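Local structure of single-strand DNA-binding protein (Agrobacterium tumefaciens, 3BTP) at residues A[346-356]-A[395-406]; A[447-455]-A[489-497]. The protein binds single-stranded DNA irrespective of its sequence and mediates nuclear uptake of the single-stranded T-DNA during transformation by Agrobacterium. All coordinates share one frame; numbering follows the deposited sequence.

Interaction 1 (A[346-356]-A[395-406])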
loop_
_atom_site.group_PDB
_atom_site.type_symbol
_atom_site.label_atom_id
_atom_site.label_comp_id
_atom_site.label_asym_id
_atom_site.label_seq_id
_atom_site.Cartn_x
_atom_site.Cartn_y
_atom_site.Cartn_z
ATOM N N PHE A 346 6.213 9.596 12.324
ATOM C CA PHE A 346 4.801 9.872 12.091
ATOM C C PHE A 346 4.586 10.563 10.712
ATOM O O PHE A 346 5.449 11.282 10.245
ATOM C CB PHE A 346 4.170 10.680 13.208
ATOM C CG PHE A 346 4.039 9.930 14.552
ATOM C CD1 PHE A 346 4.522 10.506 15.731
ATOM C CD2 PHE A 346 3.424 8.669 14.631
ATOM C CE1 PHE A 346 4.374 9.853 16.945
ATOM C CE2 PHE A 346 3.296 7.992 15.867
ATOM C CZ PHE A 346 3.748 8.588 17.003
ATOM N N PRO A 347 3.444 10.333 10.030
ATOM C CA PRO A 347 3.211 11.246 8.844
ATOM C C PRO A 347 3.229 12.772 9.202
ATOM O O PRO A 347 2.771 13.146 10.291
ATOM C CB PRO A 347 1.808 10.829 8.288
ATOM C CG PRO A 347 1.480 9.541 8.959
ATOM C CD PRO A 347 2.387 9.331 10.201
ATOM N N ALA A 348 3.745 13.603 8.275
ATOM C CA ALA A 348 3.878 15.040 8.431
ATOM C C ALA A 348 2.555 15.800 8.623
ATOM O O ALA A 348 2.473 16.779 9.394
ATOM C CB ALA A 348 4.674 15.610 7.267
ATOM N N ALA A 349 1.524 15.325 7.917
ATOM C CA ALA A 349 0.207 15.872 7.990
ATOM C C ALA A 349 -0.754 14.705 7.736
ATOM O O ALA A 349 -0.409 13.811 6.978
ATOM C CB ALA A 349 0.043 16.966 6.948
ATOM N N THR A 350 -1.963 14.782 8.289
ATOM C CA THR A 350 -2.942 13.740 8.242
ATOM C C THR A 350 -4.332 14.414 7.970
ATOM O O THR A 350 -4.539 15.583 8.352
ATOM C CB THR A 350 -2.788 13.011 9.646
ATOM O OG1 THR A 350 -2.096 11.710 9.524
ATOM C CG2 THR A 350 -3.965 12.974 10.447
ATOM N N VAL A 351 -5.281 13.691 7.324
ATOM C CA VAL A 351 -6.650 14.187 7.192
ATOM C C VAL A 351 -7.615 13.135 7.733
ATOM O O VAL A 351 -7.442 11.929 7.410
ATOM C CB VAL A 351 -7.023 14.619 5.711
ATOM C CG1 VAL A 351 -7.030 13.420 4.712
ATOM C CG2 VAL A 351 -8.376 15.311 5.683
ATOM N N ASN A 352 -8.600 13.590 8.540
ATOM C CA ASN A 352 -9.627 12.756 9.027
ATOM C C ASN A 352 -10.734 12.488 7.970
ATOM O O ASN A 352 -11.411 13.415 7.534
ATOM C CB ASN A 352 -10.279 13.373 10.292
ATOM C CG ASN A 352 -11.137 12.349 11.070
ATOM O OD1 ASN A 352 -11.118 11.146 10.803
ATOM N ND2 ASN A 352 -11.845 12.820 12.031
ATOM N N MET A 353 -10.855 11.235 7.573
ATOM C CA MET A 353 -11.711 10.766 6.497
ATOM C C MET A 353 -12.850 9.985 7.116
ATOM O O MET A 353 -13.776 9.604 6.427
ATOM C CB MET A 353 -10.938 9.880 5.515
ATOM C CG MET A 353 -9.852 10.633 4.783
ATOM S SD MET A 353 -8.969 10.122 3.262
ATOM C CE MET A 353 -10.310 9.566 2.170
ATOM N N GLY A 354 -12.750 9.765 8.431
ATOM C CA GLY A 354 -13.778 9.161 9.239
ATOM C C GLY A 354 -14.609 10.298 9.799
ATOM O O GLY A 354 -14.769 11.324 9.162
ATOM N N ARG A 355 -15.163 10.079 10.994
ATOM C CA ARG A 355 -16.175 10.959 11.609
ATOM C C ARG A 355 -17.337 11.344 10.639
ATOM O O ARG A 355 -17.413 12.511 10.256
ATOM C CB ARG A 355 -15.458 12.183 12.202
ATOM C CG ARG A 355 -16.167 12.934 13.272
ATOM C CD ARG A 355 -15.396 14.198 13.622
ATOM N NE ARG A 355 -14.171 13.860 14.371
ATOM C CZ ARG A 355 -13.450 14.695 15.136
ATOM N NH1 ARG A 355 -13.818 15.965 15.313
ATOM N NH2 ARG A 355 -12.342 14.249 15.729
ATOM N N GLN A 356 -18.253 10.397 10.310
ATOM C CA GLN A 356 -19.357 10.569 9.250
ATOM C C GLN A 356 -20.932 11.069 9.279
ATOM O O GLN A 356 -21.129 12.292 9.055
ATOM C CB GLN A 356 -19.092 9.633 8.042
ATOM C CG GLN A 356 -17.654 9.720 7.415
ATOM C CD GLN A 356 -17.340 10.927 6.417
ATOM O OE1 GLN A 356 -16.549 10.764 5.485
ATOM N NE2 GLN A 356 -17.947 12.097 6.640
ATOM N N ARG A 395 -10.245 19.170 9.351
ATOM C CA ARG A 395 -10.004 17.756 9.492
ATOM C C ARG A 395 -8.467 17.443 9.405
ATOM O O ARG A 395 -8.049 16.318 9.492
ATOM C CB ARG A 395 -10.834 17.059 8.410
ATOM C CG ARG A 395 -12.292 16.945 8.764
ATOM C CD ARG A 395 -13.092 16.289 7.651
ATOM N NE ARG A 395 -14.444 15.958 8.161
ATOM C CZ ARG A 395 -14.873 14.772 8.602
ATOM N NH1 ARG A 395 -14.077 13.684 8.604
ATOM N NH2 ARG A 395 -16.137 14.658 9.010
ATOM N N VAL A 396 -7.651 18.470 9.290
ATOM C CA VAL A 396 -6.214 18.323 9.073
ATOM C C VAL A 396 -5.461 18.538 10.383
ATOM O O VAL A 396 -5.836 19.441 11.144
ATOM C CB VAL A 396 -5.712 19.333 7.984
ATOM C CG1 VAL A 396 -4.199 19.410 7.933
ATOM C CG2 VAL A 396 -6.304 18.938 6.593
ATOM N N GLN A 397 -4.441 17.679 10.601
ATOM C CA GLN A 397 -3.504 17.644 11.768
ATOM C C GLN A 397 -2.146 17.711 11.160
ATOM O O GLN A 397 -1.947 17.094 10.152
ATOM C CB GLN A 397 -3.499 16.285 12.493
ATOM C CG GLN A 397 -4.616 16.152 13.473
ATOM C CD GLN A 397 -4.547 14.854 14.304
ATOM O OE1 GLN A 397 -4.413 13.715 13.799
ATOM N NE2 GLN A 397 -4.595 15.035 15.575
ATOM N N VAL A 398 -1.225 18.442 11.778
ATOM C CA VAL A 398 0.135 18.597 11.273
ATOM C C VAL A 398 1.102 18.285 12.432
ATOM O O VAL A 398 0.812 18.576 13.609
ATOM C CB VAL A 398 0.369 20.032 10.634
ATOM C CG1 VAL A 398 -0.426 20.162 9.285
ATOM C CG2 VAL A 398 -0.092 21.092 11.610
ATOM N N LEU A 399 2.218 17.633 12.081
ATOM C CA LEU A 399 3.238 17.233 13.050
ATOM C C LEU A 399 4.167 18.421 13.542
ATOM O O LEU A 399 4.707 19.128 12.731
ATOM C CB LEU A 399 4.102 16.147 12.460
ATOM C CG LEU A 399 4.841 15.291 13.469
ATOM C CD1 LEU A 399 3.887 14.562 14.465
ATOM C CD2 LEU A 399 5.820 14.343 12.671
ATOM N N ALA A 400 4.292 18.613 14.872
ATOM C CA ALA A 400 5.267 19.515 15.490
ATOM C C ALA A 400 6.685 19.226 15.028
ATOM O O ALA A 400 7.011 18.120 14.616
ATOM C CB ALA A 400 5.213 19.372 17.014
ATOM N N ARG A 401 7.555 20.201 15.192
ATOM C CA ARG A 401 8.975 20.066 14.828
ATOM C C ARG A 401 9.662 18.923 15.559
ATOM O O ARG A 401 10.506 18.237 14.978
ATOM C CB ARG A 401 9.690 21.357 15.162
ATOM C CG ARG A 401 11.146 21.481 14.661
ATOM C CD ARG A 401 11.796 22.663 15.399
ATOM N NE ARG A 401 11.293 23.914 14.846
ATOM C CZ ARG A 401 11.927 24.674 13.960
ATOM N NH1 ARG A 401 13.112 24.346 13.492
ATOM N NH2 ARG A 401 11.338 25.761 13.495
ATOM N N ASP A 402 9.322 18.744 16.834
ATOM C CA ASP A 402 9.868 17.634 17.615
ATOM C C ASP A 402 9.407 16.206 17.268
ATOM O O ASP A 402 9.966 15.274 17.819
ATOM C CB ASP A 402 9.734 17.890 19.109
ATOM C CG ASP A 402 8.315 17.686 19.668
ATOM O OD1 ASP A 402 7.288 17.175 19.038
ATOM O OD2 ASP A 402 8.259 18.044 20.883
ATOM N N GLY A 403 8.406 16.044 16.383
ATOM C CA GLY A 403 7.988 14.729 15.882
ATOM C C GLY A 403 7.011 14.007 16.753
ATOM O O GLY A 403 6.689 12.844 16.507
ATOM N N ASN A 404 6.558 14.660 17.818
ATOM C CA ASN A 404 5.826 13.915 18.881
ATOM C C ASN A 404 4.375 14.283 19.073
ATOM O O ASN A 404 3.666 13.617 19.792
ATOM C CB ASN A 404 6.510 14.085 20.241
ATOM C CG ASN A 404 7.834 13.396 20.299
ATOM O OD1 ASN A 404 8.767 13.967 20.841
ATOM N ND2 ASN A 404 7.948 12.201 19.688
ATOM N N ARG A 405 3.979 15.366 18.456
ATOM C CA ARG A 405 2.694 15.913 18.678
ATOM C C ARG A 405 2.006 16.328 17.372
ATOM O O ARG A 405 2.607 16.993 16.579
ATOM C CB ARG A 405 2.879 17.184 19.529
ATOM C CG ARG A 405 1.519 17.869 19.825
ATOM C CD ARG A 405 1.721 18.945 20.941
ATOM N NE ARG A 405 1.853 18.333 22.273
ATOM C CZ ARG A 405 2.026 19.059 23.390
ATOM N NH1 ARG A 405 2.087 20.363 23.299
ATOM N NH2 ARG A 405 2.120 18.499 24.573
ATOM N N TYR A 406 0.724 16.042 17.263
ATOM C CA TYR A 406 -0.188 16.658 16.267
ATOM C C TYR A 406 -1.041 17.792 16.786
ATOM O O TYR A 406 -1.547 17.772 17.918
ATOM C CB TYR A 406 -1.137 15.625 15.621
ATOM C CG TYR A 406 -0.443 14.676 14.649
ATOM C CD1 TYR A 406 -0.199 13.354 15.019
ATOM C CD2 TYR A 406 -0.132 15.086 13.317
ATOM C CE1 TYR A 406 0.383 12.416 14.102
ATOM C CE2 TYR A 406 0.468 14.186 12.357
ATOM C CZ TYR A 406 0.739 12.851 12.807
ATOM O OH TYR A 406 1.329 11.932 11.987
#

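Interaction 2 (A[447-455]-A[489-497])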
loop_
_atom_site.group_PDB
_atom_site.type_symbol
_atom_site.label_atom_id
_atom_site.label_comp_id
_atom_site.label_asym_id
_atom_site.label_seq_id
_atom_site.Cartn_x
_atom_site.Cartn_y
_atom_site.Cartn_z
ATOM N N PHE A 447 -10.646 19.304 22.458
ATOM C CA PHE A 447 -11.786 19.007 21.637
ATOM C C PHE A 447 -12.285 17.628 21.986
ATOM O O PHE A 447 -11.537 16.617 21.957
ATOM C CB PHE A 447 -11.325 19.228 20.246
ATOM C CG PHE A 447 -10.569 20.499 20.144
ATOM C CD1 PHE A 447 -10.140 21.005 18.938
ATOM C CD2 PHE A 447 -10.378 21.255 21.301
ATOM C CE1 PHE A 447 -9.485 22.243 18.900
ATOM C CE2 PHE A 447 -9.733 22.494 21.282
ATOM C CZ PHE A 447 -9.263 22.981 20.079
ATOM N N ASP A 448 -13.535 17.633 22.435
ATOM C CA ASP A 448 -14.134 16.493 23.110
ATOM C C ASP A 448 -14.607 15.354 22.247
ATOM O O ASP A 448 -14.656 14.203 22.693
ATOM C CB ASP A 448 -15.209 16.940 24.101
ATOM C CG ASP A 448 -14.687 16.900 25.517
ATOM O OD1 ASP A 448 -13.971 17.873 25.927
ATOM O OD2 ASP A 448 -14.919 15.848 26.183
ATOM N N ARG A 449 -14.903 15.658 20.990
ATOM C CA ARG A 449 -15.376 14.611 20.098
ATOM C C ARG A 449 -14.277 13.599 19.671
ATOM O O ARG A 449 -14.547 12.412 19.520
ATOM C CB ARG A 449 -16.052 15.215 18.883
ATOM C CG ARG A 449 -17.020 14.202 18.185
ATOM C CD ARG A 449 -17.302 14.617 16.706
ATOM N NE ARG A 449 -18.274 15.715 16.579
ATOM C CZ ARG A 449 -17.979 17.015 16.441
ATOM N NH1 ARG A 449 -16.711 17.449 16.420
ATOM N NH2 ARG A 449 -18.980 17.895 16.321
ATOM N N GLN A 450 -13.060 14.074 19.496
ATOM C CA GLN A 450 -12.010 13.251 18.942
ATOM C C GLN A 450 -11.675 11.969 19.782
ATOM O O GLN A 450 -11.840 11.938 20.978
ATOM C CB GLN A 450 -10.820 14.144 18.592
ATOM C CG GLN A 450 -9.926 14.448 19.685
ATOM C CD GLN A 450 -9.197 15.718 19.441
ATOM O OE1 GLN A 450 -9.639 16.528 18.633
ATOM N NE2 GLN A 450 -8.091 15.937 20.154
ATOM N N ALA A 451 -11.345 10.867 19.135
ATOM C CA ALA A 451 -10.895 9.691 19.887
ATOM C C ALA A 451 -9.768 10.012 20.937
ATOM O O ALA A 451 -8.897 10.887 20.721
ATOM C CB ALA A 451 -10.435 8.648 18.935
ATOM N N ALA A 452 -9.796 9.294 22.060
ATOM C CA ALA A 452 -8.826 9.511 23.145
ATOM C C ALA A 452 -7.398 9.008 22.831
ATOM O O ALA A 452 -6.441 9.497 23.335
ATOM C CB ALA A 452 -9.352 8.867 24.446
ATOM N N VAL A 453 -7.303 8.038 21.936
ATOM C CA VAL A 453 -6.045 7.438 21.539
ATOM C C VAL A 453 -6.174 7.262 20.051
ATOM O O VAL A 453 -7.249 6.923 19.550
ATOM C CB VAL A 453 -5.867 6.068 22.153
ATOM C CG1 VAL A 453 -4.548 5.399 21.657
ATOM C CG2 VAL A 453 -5.975 6.115 23.674
ATOM N N ILE A 454 -5.107 7.596 19.329
ATOM C CA ILE A 454 -4.951 7.134 17.981
ATOM C C ILE A 454 -3.661 6.335 17.761
ATOM O O ILE A 454 -2.674 6.571 18.400
ATOM C CB ILE A 454 -5.226 8.281 16.929
ATOM C CG1 ILE A 454 -4.229 9.412 17.020
ATOM C CG2 ILE A 454 -6.675 8.829 17.108
ATOM C CD1 ILE A 454 -4.511 10.422 15.993
ATOM N N VAL A 455 -3.673 5.398 16.838
ATOM C CA VAL A 455 -2.556 4.528 16.657
ATOM C C VAL A 455 -2.072 4.542 15.214
ATOM O O VAL A 455 -2.860 4.293 14.345
ATOM C CB VAL A 455 -2.909 3.010 17.107
ATOM C CG1 VAL A 455 -1.675 2.117 16.912
ATOM C CG2 VAL A 455 -3.398 2.967 18.610
ATOM N N GLY A 489 -8.205 19.601 33.055
ATOM C CA GLY A 489 -8.861 18.352 32.640
ATOM C C GLY A 489 -9.523 18.493 31.258
ATOM O O GLY A 489 -10.242 17.584 30.798
ATOM N N GLN A 490 -9.294 19.601 30.550
ATOM C CA GLN A 490 -9.988 19.670 29.271
ATOM C C GLN A 490 -9.136 19.381 28.068
ATOM O O GLN A 490 -7.952 19.755 28.050
ATOM C CB GLN A 490 -10.717 20.977 29.054
ATOM C CG GLN A 490 -9.852 22.209 29.128
ATOM C CD GLN A 490 -10.580 23.307 29.846
ATOM O OE1 GLN A 490 -11.462 23.012 30.691
ATOM N NE2 GLN A 490 -10.256 24.580 29.515
ATOM N N ARG A 491 -9.773 18.753 27.059
ATOM C CA ARG A 491 -9.129 18.412 25.797
ATOM C C ARG A 491 -8.642 19.664 25.112
ATOM O O ARG A 491 -9.356 20.645 25.084
ATOM C CB ARG A 491 -10.037 17.530 24.943
ATOM C CG ARG A 491 -10.298 16.249 25.663
ATOM C CD ARG A 491 -9.513 14.988 25.222
ATOM N NE ARG A 491 -10.231 14.594 24.080
ATOM C CZ ARG A 491 -10.831 13.465 23.820
ATOM N NH1 ARG A 491 -10.751 12.387 24.571
ATOM N NH2 ARG A 491 -11.512 13.482 22.700
ATOM N N THR A 492 -7.363 19.657 24.706
ATOM C CA THR A 492 -6.742 20.756 23.985
ATOM C C THR A 492 -6.922 20.544 22.446
ATOM O O THR A 492 -6.747 21.440 21.629
ATOM C CB THR A 492 -5.204 20.927 24.391
ATOM O OG1 THR A 492 -4.408 19.830 23.955
ATOM C CG2 THR A 492 -4.997 21.026 25.944
ATOM N N GLY A 493 -7.255 19.331 22.039
ATOM C CA GLY A 493 -7.270 19.084 20.609
ATOM C C GLY A 493 -5.974 18.461 20.119
ATOM O O GLY A 493 -5.960 17.889 19.025
ATOM N N THR A 494 -4.878 18.555 20.901
ATOM C CA THR A 494 -3.658 17.945 20.398
ATOM C C THR A 494 -3.595 16.457 20.741
ATOM O O THR A 494 -4.340 15.969 21.586
ATOM C CB THR A 494 -2.386 18.747 20.823
ATOM O OG1 THR A 494 -2.189 18.631 22.226
ATOM C CG2 THR A 494 -2.498 20.257 20.433
ATOM N N TYR A 495 -2.714 15.749 20.048
ATOM C CA TYR A 495 -2.363 14.418 20.363
ATOM C C TYR A 495 -0.848 14.392 20.550
ATOM O O TYR A 495 -0.116 14.878 19.694
ATOM C CB TYR A 495 -2.638 13.455 19.183
ATOM C CG TYR A 495 -4.086 13.097 19.032
ATOM C CD1 TYR A 495 -4.646 12.093 19.805
ATOM C CD2 TYR A 495 -4.909 13.829 18.127
ATOM C CE1 TYR A 495 -6.005 11.759 19.680
ATOM C CE2 TYR A 495 -6.237 13.518 17.988
ATOM C CZ TYR A 495 -6.785 12.519 18.799
ATOM O OH TYR A 495 -8.112 12.214 18.654
ATOM N N THR A 496 -0.392 13.657 21.559
ATOM C CA THR A 496 1.010 13.629 21.891
ATOM C C THR A 496 1.374 12.158 22.083
ATOM O O THR A 496 0.569 11.409 22.609
ATOM C CB THR A 496 1.343 14.504 23.136
ATOM O OG1 THR A 496 1.113 15.862 22.811
ATOM C CG2 THR A 496 2.844 14.441 23.516
ATOM N N ASN A 497 2.561 11.768 21.607
ATOM C CA ASN A 497 3.111 10.360 21.675
ATOM C C ASN A 497 3.144 9.883 23.145
ATOM O O ASN A 497 3.487 10.673 24.026
ATOM C CB ASN A 497 4.536 10.541 21.131
ATOM C CG ASN A 497 5.375 9.281 20.966
ATOM O OD1 ASN A 497 5.059 8.139 21.379
ATOM N ND2 ASN A 497 6.549 9.515 20.354
#

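Interaction 1 (A[346-356]-A[395-406])
Thr-350 and Gln-397 form a hydrogen-bonded pair between the antiparallel strands 349-352 and 396-399, which are neighbours in a closed eight-stranded antiparallel barrel. Thr-350 N reaches Gln-397 O at 3.0 Å, and the reverse bond completes the pair. Their side chains run alongside each other on the same face, with Thr-350 CG2 3.5 Å from Gln-397 OE1. That buried amide oxygen has no partner in the model. Ala-349, Val-398, Val-351 and Val-396 share the other face, where Val-351 and Val-396 meet helix 382-388.

Arg-395 continues the contact beyond the last strand pair. Arg-395 CB lies 4.1 Å from Val-351 CG2. The chain is extended from CG to NE (chi2 178°, chi3 169°), and CG, CD and NE all pass Asn-352 O, with Arg-395 CD nearest of the three at 3.3 Å. CZ then faces Gly-354 O. At the tip, NH1 donates to Asn-352 O and to Gly-354 O, while Arg-395 NH2 donates to Arg-355 O at 2.8 Å. All three oxygens lie close to the guanidinium plane, so three bonds from two nitrogens fix the group's rotation. They clamp the loop that leaves strand 349-352. An apolar side chain of another protein chain also packs on Arg-395.

At the opposite end, Leu-399 CD1 sits over the centre of the Tyr-406 ring, and Tyr-406 OH touches Phe-346 CB. Tyr-406 OH also donates to Pro-347 O at 2.5 Å, in the carbonyl plane on a lone pair, with a C=O...OH angle of 131°.

Interaction 2 (A[447-455]-A[489-497])
The Phe-447 ring receives Thr-492 O and Gly-493 CA over one face, both offset toward the rim; Gly-493 CA makes a CH-pi contact 3.8 Å from the ring centroid. Lacking a side chain, Gly-493 lets the ring settle directly on the backbone at the corner where the chain turns. The Tyr-495 ring has Ile-454 CD1 almost exactly over its centre, 3.9 Å from the centroid and 4° off the normal. At its edge, Tyr-495 OH donates to Ala-451 O at 2.6 Å, on a lone pair in the carbonyl plane.

The third flat group, the guanidinium of Arg-491, takes Phe-447 O and Gln-450 O at its edge and has Ala-451 O over one face. Bends at chi2 (-102°) and chi3 (-80°) fold the group back, so that Arg-491 NE and NH2 grip Phe-447 O side-on, each at 3.2 Å. Two donors on one carbonyl oxygen hold the start of segment 447-455 to Arg-491. The still closer approach of NH2 to Gln-450 O is too short to be trusted in detail. Gln-450 runs past the guanidinium in the opposite direction, and its NE2 makes a weak bond to Gly-493 O.

Beyond the two segments, Arg-491 NH1 forms a salt bridge with Asp-511 of helix 510-515, which also packs on Ala-452 and Val-453. Strand 480-485 lies between strands 453-456 and 494-497 in the barrel, pairing with both.

In the fold
Interactions 1 and 2 have centres about 12 Å apart and belong to the same closed antiparallel barrel. They follow in series along the chain: segments 346-356 and 395-406 come first, then 447-455 and 489-497. Interaction 1 joins adjacent strands, whereas interaction 2 links a loop and the start of strand 453-456 to strands 491-492 and 494-497. The two meet where strands 405-407 and 494-497 are neighbours: Arg-405 NE lies 2.6 Å from Thr-496 OG1, a probable hydrogen bond. Gln-397 also packs against Tyr-495 and Ile-454. Thus, side chains from both contacts meet across the barrel, tying distant parts of the chain into one domain.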